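Side-chain contacts in alanine racemase (Enterococcus faecalis, PDB 3E6E), which belongs to the alanine racemase family, joining a TIM-barrel domain to a C-terminal domain rich in beta strands, and holds the ligand DCS at its subunit interface: residues Gln16-Asn21 / Val49-Ala54; Asp69-Leu74 / Ile83-Val88; Ile140-Pro145 / Lys149-Phe154; Phe297-Asn302 / Cys306-Arg311. The protein carries 1 engineered substitution. All coordinates share one frame; numbering follows the deposited sequence.

Interaction 1: Gln16-Asn21 / Val49-Ala54; sequences QAITEN and VESAKA
Ile18 and Thr19 of helix 15-28 face Ala54 and Ser51 of helix 48-56, one making the apolar half of the contact and the other the polar half. Ile18 can be followed outward from its branch point. Its CB already touches the methyl of Ala54, with CB to CB at 4.0 Å. CG2 lies alongside the same methyl, at 4.0 Å from Ala54 CB, and also reaches the backbone oxygen of Ser51. The longer branch runs past them: with CG1 beside the backbone N (chi1 -61°) and the chain extended beyond it, CD1 ends 4.0 Å from Ser51 OG. That hydroxyl is hydrogen-bonded to the carbonyl of Gly47, so the methyl meets a hydroxyl that already has a partner in the chain just before it.

Thr19 works differently. Its OG1 donates to the carbonyl oxygen of Ala54 at 3.0 Å, approaching from 24° outside the carbonyl plane. The CA of Thr19 adds a CH...O contact to the same Ala54 O at 3.4 Å.

The small alanine suits the place where the two backbones come nearest, Thr19 CA and Ala54 CA being 5.1 Å apart, while the axes of the short segments pass at 8.7 Å with a crossing angle of -44°. Both helices belong to the N-terminal barrel domain, and Ile18 also touches Ala246 of a loop. Apolar packing thus fills the buried side of the crossing, while one directional bond, received by a carbonyl near the C-terminal end of helix 48-56, ties a side chain of one helix to the backbone of the other.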
loop_
_atom_site.group_PDB
_atom_site.type_symbol
_atom_site.label_atom_id
_atom_site.label_comp_id
_atom_site.label_asym_id
_atom_site.label_seq_id
_atom_site.Cartn_x
_atom_site.Cartn_y
_atom_site.Cartn_z
ATOM N N GLN A 16 -18.140 7.966 13.924
ATOM C CA GLN A 16 -19.515 7.794 14.396
ATOM C C GLN A 16 -20.111 6.543 13.761
ATOM O O GLN A 16 -20.810 5.772 14.417
ATOM C CB GLN A 16 -20.380 9.002 14.006
ATOM C CG GLN A 16 -19.867 10.372 14.479
ATOM C CD GLN A 16 -20.455 11.557 13.680
ATOM O OE1 GLN A 16 -21.680 11.743 13.605
ATOM N NE2 GLN A 16 -19.571 12.360 13.082
ATOM N N ALA A 17 -19.833 6.353 12.473
ATOM C CA ALA A 17 -20.344 5.202 11.735
ATOM C C ALA A 17 -19.824 3.861 12.275
ATOM O O ALA A 17 -20.593 2.897 12.375
ATOM C CB ALA A 17 -20.004 5.345 10.255
ATOM N N ILE A 18 -18.533 3.795 12.610
ATOM C CA ILE A 18 -17.941 2.568 13.159
ATOM C C ILE A 18 -18.682 2.219 14.474
ATOM O O ILE A 18 -19.067 1.068 14.711
ATOM C CB ILE A 18 -16.416 2.754 13.430
ATOM C CG1 ILE A 18 -15.690 3.071 12.127
ATOM C CG2 ILE A 18 -15.811 1.492 14.028
ATOM C CD1 ILE A 18 -14.230 3.279 12.318
ATOM N N THR A 19 -18.896 3.236 15.306
ATOM C CA THR A 19 -19.613 3.086 16.569
ATOM C C THR A 19 -20.996 2.484 16.305
ATOM O O THR A 19 -21.425 1.529 16.953
ATOM C CB THR A 19 -19.859 4.470 17.262
ATOM O OG1 THR A 19 -18.615 5.104 17.583
ATOM C CG2 THR A 19 -20.678 4.285 18.533
ATOM N N GLU A 20 -21.699 3.074 15.347
ATOM C CA GLU A 20 -23.044 2.648 15.000
ATOM C C GLU A 20 -23.080 1.241 14.427
ATOM O O GLU A 20 -24.013 0.482 14.691
ATOM C CB GLU A 20 -23.652 3.665 14.027
ATOM C CG GLU A 20 -24.948 3.241 13.365
ATOM C CD GLU A 20 -25.465 4.300 12.397
ATOM O OE1 GLU A 20 -26.338 3.954 11.557
ATOM O OE2 GLU A 20 -25.001 5.472 12.484
ATOM N N ASN A 21 -22.073 0.882 13.643
ATOM C CA ASN A 21 -22.049 -0.461 13.077
ATOM C C ASN A 21 -21.849 -1.438 14.242
ATOM O O ASN A 21 -22.437 -2.529 14.281
ATOM C CB ASN A 21 -20.907 -0.598 12.061
ATOM C CG ASN A 21 -21.098 0.277 10.830
ATOM O OD1 ASN A 21 -20.163 0.486 10.056
ATOM N ND2 ASN A 21 -22.310 0.786 10.638
ATOM N N VAL A 49 -5.981 2.900 16.302
ATOM C CA VAL A 49 -6.388 3.498 17.554
ATOM C C VAL A 49 -7.725 4.225 17.519
ATOM O O VAL A 49 -8.546 4.049 18.413
ATOM C CB VAL A 49 -5.306 4.443 18.092
ATOM C CG1 VAL A 49 -5.796 5.128 19.362
ATOM C CG2 VAL A 49 -4.036 3.660 18.383
ATOM N N GLU A 50 -7.973 5.035 16.501
ATOM C CA GLU A 50 -9.239 5.758 16.450
ATOM C C GLU A 50 -10.405 4.865 16.069
ATOM O O GLU A 50 -11.557 5.220 16.322
ATOM C CB GLU A 50 -9.149 6.952 15.498
ATOM C CG GLU A 50 -8.410 6.667 14.231
ATOM C CD GLU A 50 -6.903 6.682 14.414
ATOM O OE1 GLU A 50 -6.272 5.604 14.319
ATOM O OE2 GLU A 50 -6.354 7.784 14.655
ATOM N N SER A 51 -10.111 3.716 15.453
ATOM C CA SER A 51 -11.156 2.756 15.079
ATOM C C SER A 51 -11.543 2.050 16.372
ATOM O O SER A 51 -12.711 1.982 16.742
ATOM C CB SER A 51 -10.626 1.709 14.094
ATOM O OG SER A 51 -10.419 2.217 12.789
ATOM N N ALA A 52 -10.530 1.530 17.054
ATOM C CA ALA A 52 -10.710 0.833 18.317
ATOM C C ALA A 52 -11.580 1.640 19.288
ATOM O O ALA A 52 -12.606 1.168 19.774
ATOM C CB ALA A 52 -9.347 0.560 18.938
ATOM N N LYS A 53 -11.158 2.864 19.560
ATOM C CA LYS A 53 -11.883 3.740 20.467
ATOM C C LYS A 53 -13.333 3.903 20.032
ATOM O O LYS A 53 -14.242 3.983 20.875
ATOM C CB LYS A 53 -11.195 5.104 20.514
ATOM C CG LYS A 53 -11.810 6.108 21.470
ATOM C CD LYS A 53 -10.803 7.215 21.776
ATOM C CE LYS A 53 -11.442 8.373 22.536
ATOM N NZ LYS A 53 -12.491 9.059 21.723
ATOM N N ALA A 54 -13.549 3.949 18.719
ATOM C CA ALA A 54 -14.899 4.100 18.183
ATOM C C ALA A 54 -15.700 2.840 18.443
ATOM O O ALA A 54 -16.901 2.898 18.676
ATOM C CB ALA A 54 -14.850 4.380 16.689
#

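Interaction 2: Asp69-Leu74 / Ile83-Val88; sequences DEAIEL and ILILSV. With DCS (D-[3-hydroxy-2-methyl-5-phosphonooxymethyl-pyridin-4-ylmethyl]-N,O-cycloserylamide), chain D.
Ile83 CD1 comes unusually near Leu74 CB, at 3.4 Å, a close approach for two saturated carbons. The two side chains cross obliquely, and Leu74 CD1 also touches both Ile83 CG2 and Ile83 CD1. Ile83 keeps CG1 beside its backbone N and extends from there (chi1 -61°), which sends CD1 up to the helix and leaves CG2 for Ala71, whose CB lies 3.9 Å away. Ile85, two residues further along, extends its CG1-CD1 branch to the same alanine, with CD1 at 4.1 Å from Ala71 CB. A single methyl at position 71 lets two branched residues close in on the helix, and the contact is wholly apolar.

Further along the same segment the chain reaches the ligand: Leu86 CD1 lies 3.6 Å from C2 of the DCS pyridine ring, and Leu86 CD2 is near its methyl carbon C2A. On the helix, Glu70 makes a salt bridge to Arg365 of the second subunit.

Helix 68-76 runs almost antiparallel to strand 83-85 (172°), as the crossover of a beta-alpha-beta unit of the TIM barrel requires. Leu74 also packs on Phe63 and Val65 of strand 62-65, which borders strand 83-85; strand 103-106 flanks strand 83-85 on the other side.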
loop_
_atom_site.group_PDB
_atom_site.type_symbol
_atom_site.label_atom_id
_atom_site.label_comp_id
_atom_site.label_asym_id
_atom_site.label_seq_id
_atom_site.Cartn_x
_atom_site.Cartn_y
_atom_site.Cartn_z
ATOM N N ASP A 69 3.317 -5.909 17.603
ATOM C CA ASP A 69 3.545 -4.482 17.417
ATOM C C ASP A 69 2.225 -3.733 17.481
ATOM O O ASP A 69 2.100 -2.741 18.196
ATOM C CB ASP A 69 4.178 -4.218 16.059
ATOM C CG ASP A 69 5.462 -4.967 15.865
ATOM O OD1 ASP A 69 6.523 -4.465 16.287
ATOM O OD2 ASP A 69 5.407 -6.073 15.291
ATOM N N GLU A 70 1.244 -4.212 16.721
ATOM C CA GLU A 70 -0.071 -3.578 16.681
ATOM C C GLU A 70 -0.645 -3.541 18.085
ATOM O O GLU A 70 -1.304 -2.569 18.477
ATOM C CB GLU A 70 -1.011 -4.349 15.750
ATOM C CG GLU A 70 -0.511 -4.434 14.314
ATOM C CD GLU A 70 -1.387 -5.306 13.441
ATOM O OE1 GLU A 70 -1.103 -5.425 12.229
ATOM O OE2 GLU A 70 -2.363 -5.875 13.966
ATOM N N ALA A 71 -0.372 -4.607 18.836
ATOM C CA ALA A 71 -0.838 -4.758 20.217
ATOM C C ALA A 71 -0.230 -3.698 21.134
ATOM O O ALA A 71 -0.940 -3.009 21.862
ATOM C CB ALA A 71 -0.488 -6.160 20.731
ATOM N N ILE A 72 1.087 -3.570 21.101
ATOM C CA ILE A 72 1.736 -2.590 21.951
ATOM C C ILE A 72 1.194 -1.191 21.667
ATOM O O ILE A 72 1.003 -0.398 22.587
ATOM C CB ILE A 72 3.278 -2.665 21.786
ATOM C CG1 ILE A 72 3.763 -4.009 22.350
ATOM C CG2 ILE A 72 3.960 -1.507 22.497
ATOM C CD1 ILE A 72 5.229 -4.237 22.269
ATOM N N GLU A 73 0.909 -0.891 20.406
ATOM C CA GLU A 73 0.375 0.417 20.083
ATOM C C GLU A 73 -0.886 0.603 20.908
ATOM O O GLU A 73 -1.049 1.627 21.578
ATOM C CB GLU A 73 0.057 0.531 18.588
ATOM C CG GLU A 73 -0.752 1.782 18.229
ATOM C CD GLU A 73 -0.760 2.097 16.739
ATOM O OE1 GLU A 73 0.191 2.758 16.267
ATOM O OE2 GLU A 73 -1.713 1.684 16.042
ATOM N N LEU A 74 -1.767 -0.394 20.893
ATOM C CA LEU A 74 -3.007 -0.289 21.661
ATOM C C LEU A 74 -2.764 -0.012 23.142
ATOM O O LEU A 74 -3.502 0.751 23.777
ATOM C CB LEU A 74 -3.842 -1.558 21.516
ATOM C CG LEU A 74 -4.428 -1.773 20.124
ATOM C CD1 LEU A 74 -5.310 -3.015 20.111
ATOM C CD2 LEU A 74 -5.235 -0.541 19.731
ATOM N N ILE A 83 -6.423 -7.546 24.860
ATOM C CA ILE A 83 -5.913 -7.418 23.504
ATOM C C ILE A 83 -5.391 -8.771 23.047
ATOM O O ILE A 83 -4.339 -9.223 23.495
ATOM C CB ILE A 83 -4.745 -6.413 23.417
ATOM C CG1 ILE A 83 -5.204 -5.013 23.841
ATOM C CG2 ILE A 83 -4.205 -6.391 22.012
ATOM C CD1 ILE A 83 -4.089 -3.972 23.834
ATOM N N LEU A 84 -6.121 -9.423 22.154
ATOM C CA LEU A 84 -5.690 -10.722 21.653
ATOM C C LEU A 84 -4.961 -10.648 20.310
ATOM O O LEU A 84 -5.431 -10.017 19.363
ATOM C CB LEU A 84 -6.889 -11.657 21.506
ATOM C CG LEU A 84 -6.657 -12.847 20.576
ATOM C CD1 LEU A 84 -5.529 -13.705 21.086
ATOM C CD2 LEU A 84 -7.935 -13.635 20.451
ATOM N N ILE A 85 -3.809 -11.304 20.246
ATOM C CA ILE A 85 -3.023 -11.360 19.034
ATOM C C ILE A 85 -3.492 -12.640 18.368
ATOM O O ILE A 85 -3.327 -13.730 18.918
ATOM C CB ILE A 85 -1.520 -11.447 19.345
ATOM C CG1 ILE A 85 -1.089 -10.222 20.154
ATOM C CG2 ILE A 85 -0.720 -11.520 18.047
ATOM C CD1 ILE A 85 0.391 -10.198 20.488
ATOM N N LEU A 86 -4.086 -12.485 17.186
ATOM C CA LEU A 86 -4.648 -13.589 16.407
ATOM C C LEU A 86 -3.697 -14.598 15.785
ATOM O O LEU A 86 -4.131 -15.692 15.428
ATOM C CB LEU A 86 -5.551 -13.040 15.302
ATOM C CG LEU A 86 -6.810 -12.320 15.761
ATOM C CD1 LEU A 86 -7.514 -11.700 14.559
ATOM C CD2 LEU A 86 -7.713 -13.303 16.489
ATOM N N SER A 87 -2.427 -14.253 15.610
ATOM C CA SER A 87 -1.503 -15.226 15.031
ATOM C C SER A 87 -0.458 -15.645 16.046
ATOM O O SER A 87 -0.450 -15.173 17.179
ATOM C CB SER A 87 -0.795 -14.678 13.787
ATOM O OG SER A 87 -0.017 -15.701 13.161
ATOM N N VAL A 88 0.420 -16.548 15.635
ATOM C CA VAL A 88 1.463 -16.995 16.523
ATOM C C VAL A 88 2.391 -15.802 16.744
ATOM O O VAL A 88 2.467 -14.909 15.902
ATOM C CB VAL A 88 2.229 -18.172 15.896
ATOM C CG1 VAL A 88 1.259 -19.278 15.560
ATOM C CG2 VAL A 88 2.925 -17.733 14.639
HETATM N N1 DCS D . -10.747 -13.599 13.308
HETATM C C2 DCS D . -9.522 -14.029 12.700
HETATM C C2A DCS D . -8.735 -15.197 13.264
HETATM C C3 DCS D . -9.086 -13.335 11.566
HETATM O O3 DCS D . -7.940 -13.674 10.934
HETATM C C4 DCS D . -9.887 -12.226 11.072
HETATM C C4A DCS D . -9.430 -11.470 9.839
HETATM C C5 DCS D . -11.125 -11.871 11.769
HETATM C C6 DCS D . -11.516 -12.562 12.861
HETATM C C5A DCS D . -12.025 -10.743 11.329
HETATM O O4P DCS D . -12.602 -11.087 10.066
HETATM P P DCS D . -13.616 -10.179 9.238
HETATM O O1P DCS D . -14.792 -10.009 10.070
HETATM O O2P DCS D . -12.968 -8.908 8.931
HETATM O O3P DCS D . -13.955 -10.903 8.018
HETATM N N DCS D . -9.290 -12.418 8.662
HETATM C CA DCS D . -8.879 -11.951 7.406
HETATM C C DCS D . -7.582 -12.132 6.838
HETATM O O DCS D . -6.527 -12.756 7.438
HETATM N ND DCS D . -7.574 -11.600 5.640
HETATM O OG DCS D . -8.820 -11.064 5.388
HETATM C CB DCS D . -9.606 -11.278 6.464
#

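Interaction 3: Ile140-Pro145 / Lys149-Phe154; sequences IGFLTP and KQAVRF
Phe142 reaches Ala151 because its ring carbon CG stands beside the backbone N, opposite the carbonyl carbon (chi1 -62°), and the ring, turned by chi2 of 106°, points its far end at the helix. The carbon CZ touches the alanine methyl, with Phe142 CZ at 3.6 Å from Ala151 CB. Its neighbour CE1 is 3.8 Å from the same Ala151 CB, and CE2 is a little farther off. An aromatic side chain is long enough to span the 8.8 Å between the CA atoms of Phe142 and Ala151, and the alanine is small enough to receive it.

A second link is made by the backbone. Lys149 N donates to Pro145 O at 2.8 Å. This is an i to i+4 bond of the first turn of helix 145-158, which begins at a proline: in that turn its missing N-H costs nothing. Just before it Thr144 sits at the N-cap, where its OG1 makes a weak hydrogen bond to Glu147 N. Pro145 O is also hydrogen-bonded to Thr148 OG1. The helix follows strand 129-132 in the alternating strand-helix order of the TIM barrel, and Phe142 and Ala151 both pack against Leu131 of that strand.

Lys149 sends its CB past the carbonyl, at 3.5 Å from Pro145 O, and then leads away, its chain bending at chi2, chi3 and chi4 on the way to the tip. The loop before the helix lies near the dimer partner, where Leu143 packs on Lys257 of the second subunit.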
loop_
_atom_site.group_PDB
_atom_site.type_symbol
_atom_site.label_atom_id
_atom_site.label_comp_id
_atom_site.label_asym_id
_atom_site.label_seq_id
_atom_site.Cartn_x
_atom_site.Cartn_y
_atom_site.Cartn_z
ATOM N N ILE A 140 -3.529 -22.021 10.469
ATOM C CA ILE A 140 -2.867 -22.330 11.747
ATOM C C ILE A 140 -3.837 -22.985 12.719
ATOM O O ILE A 140 -5.055 -22.814 12.601
ATOM C CB ILE A 140 -2.329 -21.082 12.481
ATOM C CG1 ILE A 140 -3.473 -20.091 12.715
ATOM C CG2 ILE A 140 -1.160 -20.487 11.731
ATOM C CD1 ILE A 140 -3.129 -18.991 13.701
ATOM N N GLY A 141 -3.290 -23.719 13.687
ATOM C CA GLY A 141 -4.122 -24.365 14.688
ATOM C C GLY A 141 -3.988 -25.869 14.801
ATOM O O GLY A 141 -3.423 -26.524 13.922
ATOM N N PHE A 142 -4.513 -26.412 15.899
ATOM C CA PHE A 142 -4.484 -27.847 16.154
ATOM C C PHE A 142 -5.491 -28.511 15.239
ATOM O O PHE A 142 -6.642 -28.063 15.152
ATOM C CB PHE A 142 -4.853 -28.156 17.611
ATOM C CG PHE A 142 -3.900 -27.575 18.620
ATOM C CD1 PHE A 142 -4.261 -26.468 19.383
ATOM C CD2 PHE A 142 -2.624 -28.111 18.779
ATOM C CE1 PHE A 142 -3.363 -25.901 20.285
ATOM C CE2 PHE A 142 -1.718 -27.552 19.679
ATOM C CZ PHE A 142 -2.087 -26.443 20.433
ATOM N N LEU A 143 -5.064 -29.581 14.572
ATOM C CA LEU A 143 -5.936 -30.304 13.653
ATOM C C LEU A 143 -6.964 -31.256 14.285
ATOM O O LEU A 143 -8.083 -31.358 13.797
ATOM C CB LEU A 143 -5.088 -31.065 12.631
ATOM C CG LEU A 143 -4.409 -30.214 11.548
ATOM C CD1 LEU A 143 -3.518 -29.165 12.185
ATOM C CD2 LEU A 143 -3.588 -31.102 10.643
ATOM N N THR A 144 -6.608 -31.940 15.371
ATOM C CA THR A 144 -7.537 -32.893 15.995
ATOM C C THR A 144 -7.943 -32.601 17.435
ATOM O O THR A 144 -7.238 -31.899 18.158
ATOM C CB THR A 144 -6.950 -34.308 16.011
ATOM O OG1 THR A 144 -5.787 -34.316 16.843
ATOM C CG2 THR A 144 -6.582 -34.766 14.604
ATOM N N PRO A 145 -9.085 -33.168 17.870
ATOM C CA PRO A 145 -9.647 -33.020 19.222
ATOM C C PRO A 145 -8.660 -33.436 20.317
ATOM O O PRO A 145 -8.420 -32.688 21.271
ATOM C CB PRO A 145 -10.865 -33.940 19.198
ATOM C CG PRO A 145 -11.283 -33.909 17.760
ATOM C CD PRO A 145 -9.968 -33.999 17.032
ATOM N N LYS A 149 -7.028 -31.435 23.357
ATOM C CA LYS A 149 -7.225 -31.991 24.696
ATOM C C LYS A 149 -5.881 -32.001 25.395
ATOM O O LYS A 149 -5.778 -31.647 26.566
ATOM C CB LYS A 149 -7.752 -33.424 24.612
ATOM C CG LYS A 149 -7.678 -34.201 25.923
ATOM C CD LYS A 149 -8.736 -33.762 26.920
ATOM C CE LYS A 149 -9.639 -34.935 27.298
ATOM N NZ LYS A 149 -8.847 -36.106 27.775
ATOM N N GLN A 150 -4.857 -32.415 24.659
ATOM C CA GLN A 150 -3.490 -32.471 25.167
ATOM C C GLN A 150 -2.992 -31.058 25.469
ATOM O O GLN A 150 -2.375 -30.811 26.507
ATOM C CB GLN A 150 -2.573 -33.162 24.133
ATOM C CG GLN A 150 -1.098 -32.795 24.247
ATOM C CD GLN A 150 -0.211 -33.511 23.235
ATOM O OE1 GLN A 150 -0.437 -33.441 22.019
ATOM N NE2 GLN A 150 0.818 -34.198 23.736
ATOM N N ALA A 151 -3.272 -30.134 24.559
ATOM C CA ALA A 151 -2.853 -28.752 24.721
ATOM C C ALA A 151 -3.543 -28.151 25.938
ATOM O O ALA A 151 -2.917 -27.521 26.792
ATOM C CB ALA A 151 -3.209 -27.960 23.474
ATOM N N VAL A 152 -4.849 -28.354 26.009
ATOM C CA VAL A 152 -5.627 -27.838 27.112
ATOM C C VAL A 152 -5.156 -28.377 28.472
ATOM O O VAL A 152 -4.756 -27.610 29.354
ATOM C CB VAL A 152 -7.118 -28.163 26.901
ATOM C CG1 VAL A 152 -7.928 -27.720 28.109
ATOM C CG2 VAL A 152 -7.622 -27.464 25.649
ATOM N N ARG A 153 -5.187 -29.696 28.635
ATOM C CA ARG A 153 -4.788 -30.318 29.893
ATOM C C ARG A 153 -3.402 -29.859 30.313
ATOM O O ARG A 153 -3.066 -29.845 31.496
ATOM C CB ARG A 153 -4.815 -31.843 29.763
ATOM C CG ARG A 153 -5.008 -32.572 31.080
ATOM C CD ARG A 153 -5.334 -34.036 30.838
ATOM N NE ARG A 153 -4.212 -34.741 30.228
ATOM C CZ ARG A 153 -3.033 -34.929 30.818
ATOM N NH1 ARG A 153 -2.808 -34.466 32.043
ATOM N NH2 ARG A 153 -2.077 -35.594 30.182
ATOM N N PHE A 154 -2.597 -29.467 29.336
ATOM C CA PHE A 154 -1.254 -29.014 29.632
ATOM C C PHE A 154 -1.313 -27.607 30.184
ATOM O O PHE A 154 -0.766 -27.323 31.238
ATOM C CB PHE A 154 -0.397 -29.061 28.367
ATOM C CG PHE A 154 1.030 -28.669 28.591
ATOM C CD1 PHE A 154 1.393 -27.331 28.680
ATOM C CD2 PHE A 154 2.017 -29.639 28.726
ATOM C CE1 PHE A 154 2.726 -26.963 28.898
ATOM C CE2 PHE A 154 3.352 -29.286 28.947
ATOM C CZ PHE A 154 3.708 -27.950 29.033
#

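Interaction 4: Phe297-Asn302 / Cys306-Arg311; sequences FTVLVN and CEIVGR
The carbonyl oxygen of Cys306 is met by two groups of the opposing strand. Val299 N donates to Cys306 O at 2.7 Å, and Thr298 CA makes a CH...O contact to the same oxygen at 2.9 Å. The bond is returned, since Cys306 N donates to Val299 O at 2.7 Å, which makes Val299 and Cys306 a hydrogen-bonded antiparallel pair. Further along, Ile308 N donates to Phe297 O at 2.9 Å, and between these bonds Thr298 and Glu307 form a non-hydrogen-bonded pair.

The side chains sort by face. On the side of Val299 and Cys306, the thiol is held beside its own backbone N (chi1 -61°), which carries SG toward Val301, whose CG2 lies 3.3 Å from it. Val299 CG2 adds a looser touch on Cys306 CB. Beta-branched valines suit strands, and the small cysteine fits closely against them. On the other face, Thr298 turns CG2 to Glu307 CA, at 3.4 Å, while its OG1 is hydrogen-bonded to Arg305 NE: one side chain offers a methyl to Glu307 and a hydroxyl to Arg305, next to Cys306 in the same strand.

Strands 298-301 and 304-309 form a beta hairpin in the mixed sheet of the C-terminal domain. Strand 330-332 borders the first arm and strand 317-321 the second, with Leu321 touching Cys306 and Val301, while Phe297 packs on helix 344-351 through Met346 and Val347.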
loop_
_atom_site.group_PDB
_atom_site.type_symbol
_atom_site.label_atom_id
_atom_site.label_comp_id
_atom_site.label_asym_id
_atom_site.label_seq_id
_atom_site.Cartn_x
_atom_site.Cartn_y
_atom_site.Cartn_z
ATOM N N PHE A 297 -12.370 3.612 -14.748
ATOM C CA PHE A 297 -13.229 3.792 -13.590
ATOM C C PHE A 297 -13.564 5.286 -13.621
ATOM O O PHE A 297 -12.771 6.087 -14.108
ATOM C CB PHE A 297 -12.479 3.438 -12.295
ATOM C CG PHE A 297 -13.381 3.197 -11.111
ATOM C CD1 PHE A 297 -14.113 2.017 -11.007
ATOM C CD2 PHE A 297 -13.502 4.149 -10.098
ATOM C CE1 PHE A 297 -14.951 1.784 -9.912
ATOM C CE2 PHE A 297 -14.338 3.932 -9.000
ATOM C CZ PHE A 297 -15.063 2.749 -8.903
ATOM N N THR A 298 -14.735 5.658 -13.110
ATOM C CA THR A 298 -15.148 7.053 -13.108
ATOM C C THR A 298 -15.272 7.640 -11.708
ATOM O O THR A 298 -15.896 7.045 -10.835
ATOM C CB THR A 298 -16.494 7.221 -13.826
ATOM O OG1 THR A 298 -17.465 6.345 -13.238
ATOM C CG2 THR A 298 -16.337 6.892 -15.305
ATOM N N VAL A 299 -14.676 8.813 -11.503
ATOM C CA VAL A 299 -14.739 9.493 -10.214
ATOM C C VAL A 299 -15.785 10.604 -10.263
ATOM O O VAL A 299 -16.415 10.820 -11.297
ATOM C CB VAL A 299 -13.386 10.092 -9.820
ATOM C CG1 VAL A 299 -12.362 8.983 -9.651
ATOM C CG2 VAL A 299 -12.944 11.091 -10.865
ATOM N N LEU A 300 -15.949 11.328 -9.159
ATOM C CA LEU A 300 -16.970 12.362 -9.104
ATOM C C LEU A 300 -16.530 13.806 -8.940
ATOM O O LEU A 300 -15.786 14.166 -8.023
ATOM C CB LEU A 300 -17.976 12.006 -8.010
ATOM C CG LEU A 300 -18.586 10.617 -8.212
ATOM C CD1 LEU A 300 -19.354 10.193 -6.964
ATOM C CD2 LEU A 300 -19.502 10.636 -9.429
ATOM N N VAL A 301 -17.033 14.633 -9.847
ATOM C CA VAL A 301 -16.758 16.062 -9.857
ATOM C C VAL A 301 -18.124 16.734 -9.963
ATOM O O VAL A 301 -18.860 16.507 -10.911
ATOM C CB VAL A 301 -15.872 16.436 -11.070
ATOM C CG1 VAL A 301 -15.364 17.874 -10.935
ATOM C CG2 VAL A 301 -14.698 15.445 -11.175
ATOM N N ASN A 302 -18.478 17.533 -8.969
ATOM C CA ASN A 302 -19.770 18.212 -8.966
ATOM C C ASN A 302 -20.922 17.264 -9.260
ATOM O O ASN A 302 -21.839 17.601 -10.016
ATOM C CB ASN A 302 -19.803 19.344 -9.992
ATOM C CG ASN A 302 -18.796 20.424 -9.702
ATOM O OD1 ASN A 302 -18.536 20.758 -8.543
ATOM N ND2 ASN A 302 -18.231 20.999 -10.762
ATOM N N CYS A 306 -16.782 11.125 -14.000
ATOM C CA CYS A 306 -15.637 11.443 -14.847
ATOM C C CYS A 306 -14.748 10.220 -15.018
ATOM O O CYS A 306 -14.239 9.662 -14.046
ATOM C CB CYS A 306 -14.810 12.581 -14.245
ATOM S SG CYS A 306 -15.723 14.125 -14.050
ATOM N N GLU A 307 -14.550 9.824 -16.269
ATOM C CA GLU A 307 -13.750 8.657 -16.584
ATOM C C GLU A 307 -12.255 8.897 -16.506
ATOM O O GLU A 307 -11.748 9.910 -16.986
ATOM C CB GLU A 307 -14.103 8.154 -17.978
ATOM C CG GLU A 307 -13.318 6.937 -18.402
ATOM C CD GLU A 307 -13.582 6.555 -19.841
ATOM O OE1 GLU A 307 -14.762 6.545 -20.254
ATOM O OE2 GLU A 307 -12.609 6.259 -20.560
ATOM N N ILE A 308 -11.550 7.957 -15.891
ATOM C CA ILE A 308 -10.107 8.048 -15.793
ATOM C C ILE A 308 -9.564 7.620 -17.155
ATOM O O ILE A 308 -9.794 6.501 -17.606
ATOM C CB ILE A 308 -9.580 7.132 -14.673
ATOM C CG1 ILE A 308 -9.978 7.730 -13.317
ATOM C CG2 ILE A 308 -8.071 6.961 -14.787
ATOM C CD1 ILE A 308 -9.458 6.977 -12.092
ATOM N N VAL A 309 -8.867 8.525 -17.830
ATOM C CA VAL A 309 -8.332 8.206 -19.145
ATOM C C VAL A 309 -6.822 8.166 -19.100
ATOM O O VAL A 309 -6.198 8.861 -18.303
ATOM C CB VAL A 309 -8.825 9.218 -20.211
ATOM C CG1 VAL A 309 -10.352 9.180 -20.275
ATOM C CG2 VAL A 309 -8.321 10.631 -19.894
ATOM N N GLY A 310 -6.228 7.345 -19.951
ATOM C CA GLY A 310 -4.785 7.217 -19.932
ATOM C C GLY A 310 -4.365 6.372 -18.739
ATOM O O GLY A 310 -5.187 5.996 -17.898
ATOM N N ARG A 311 -3.081 6.058 -18.655
ATOM C CA ARG A 311 -2.601 5.264 -17.538
ATOM C C ARG A 311 -2.554 6.076 -16.262
ATOM O O ARG A 311 -2.324 7.289 -16.282
ATOM C CB ARG A 311 -1.214 4.703 -17.829
ATOM C CG ARG A 311 -1.230 3.532 -18.795
ATOM C CD ARG A 311 -1.602 2.228 -18.087
ATOM N NE ARG A 311 -1.374 1.068 -18.946
ATOM C CZ ARG A 311 -2.195 0.660 -19.911
ATOM N NH1 ARG A 311 -3.328 1.308 -20.153
ATOM N NH2 ARG A 311 -1.861 -0.389 -20.654
#

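How the interactions relate
Interactions 1, 2 and 3 all lie in the N-terminal barrel domain, and interaction 4 stands apart in the C-terminal sheet. Interactions 1, 2 and 4 are buried, whereas interaction 3 is only partly buried. Neighbours meet: Val49 CG2 of interaction 1 is 3.8 Å from Glu73 CG of interaction 2, and Leu86 O of interaction 2 packs against Ile140 CD1 of interaction 3. The chemistry follows the place. Helix on strand is purely apolar, helix on helix adds one side-chain bond, the loop before a helix relies on a ring and a helical backbone bond, and the hairpin rests on three backbone bonds, with side chains packing around them. Interactions 2 and 3 also touch the second subunit.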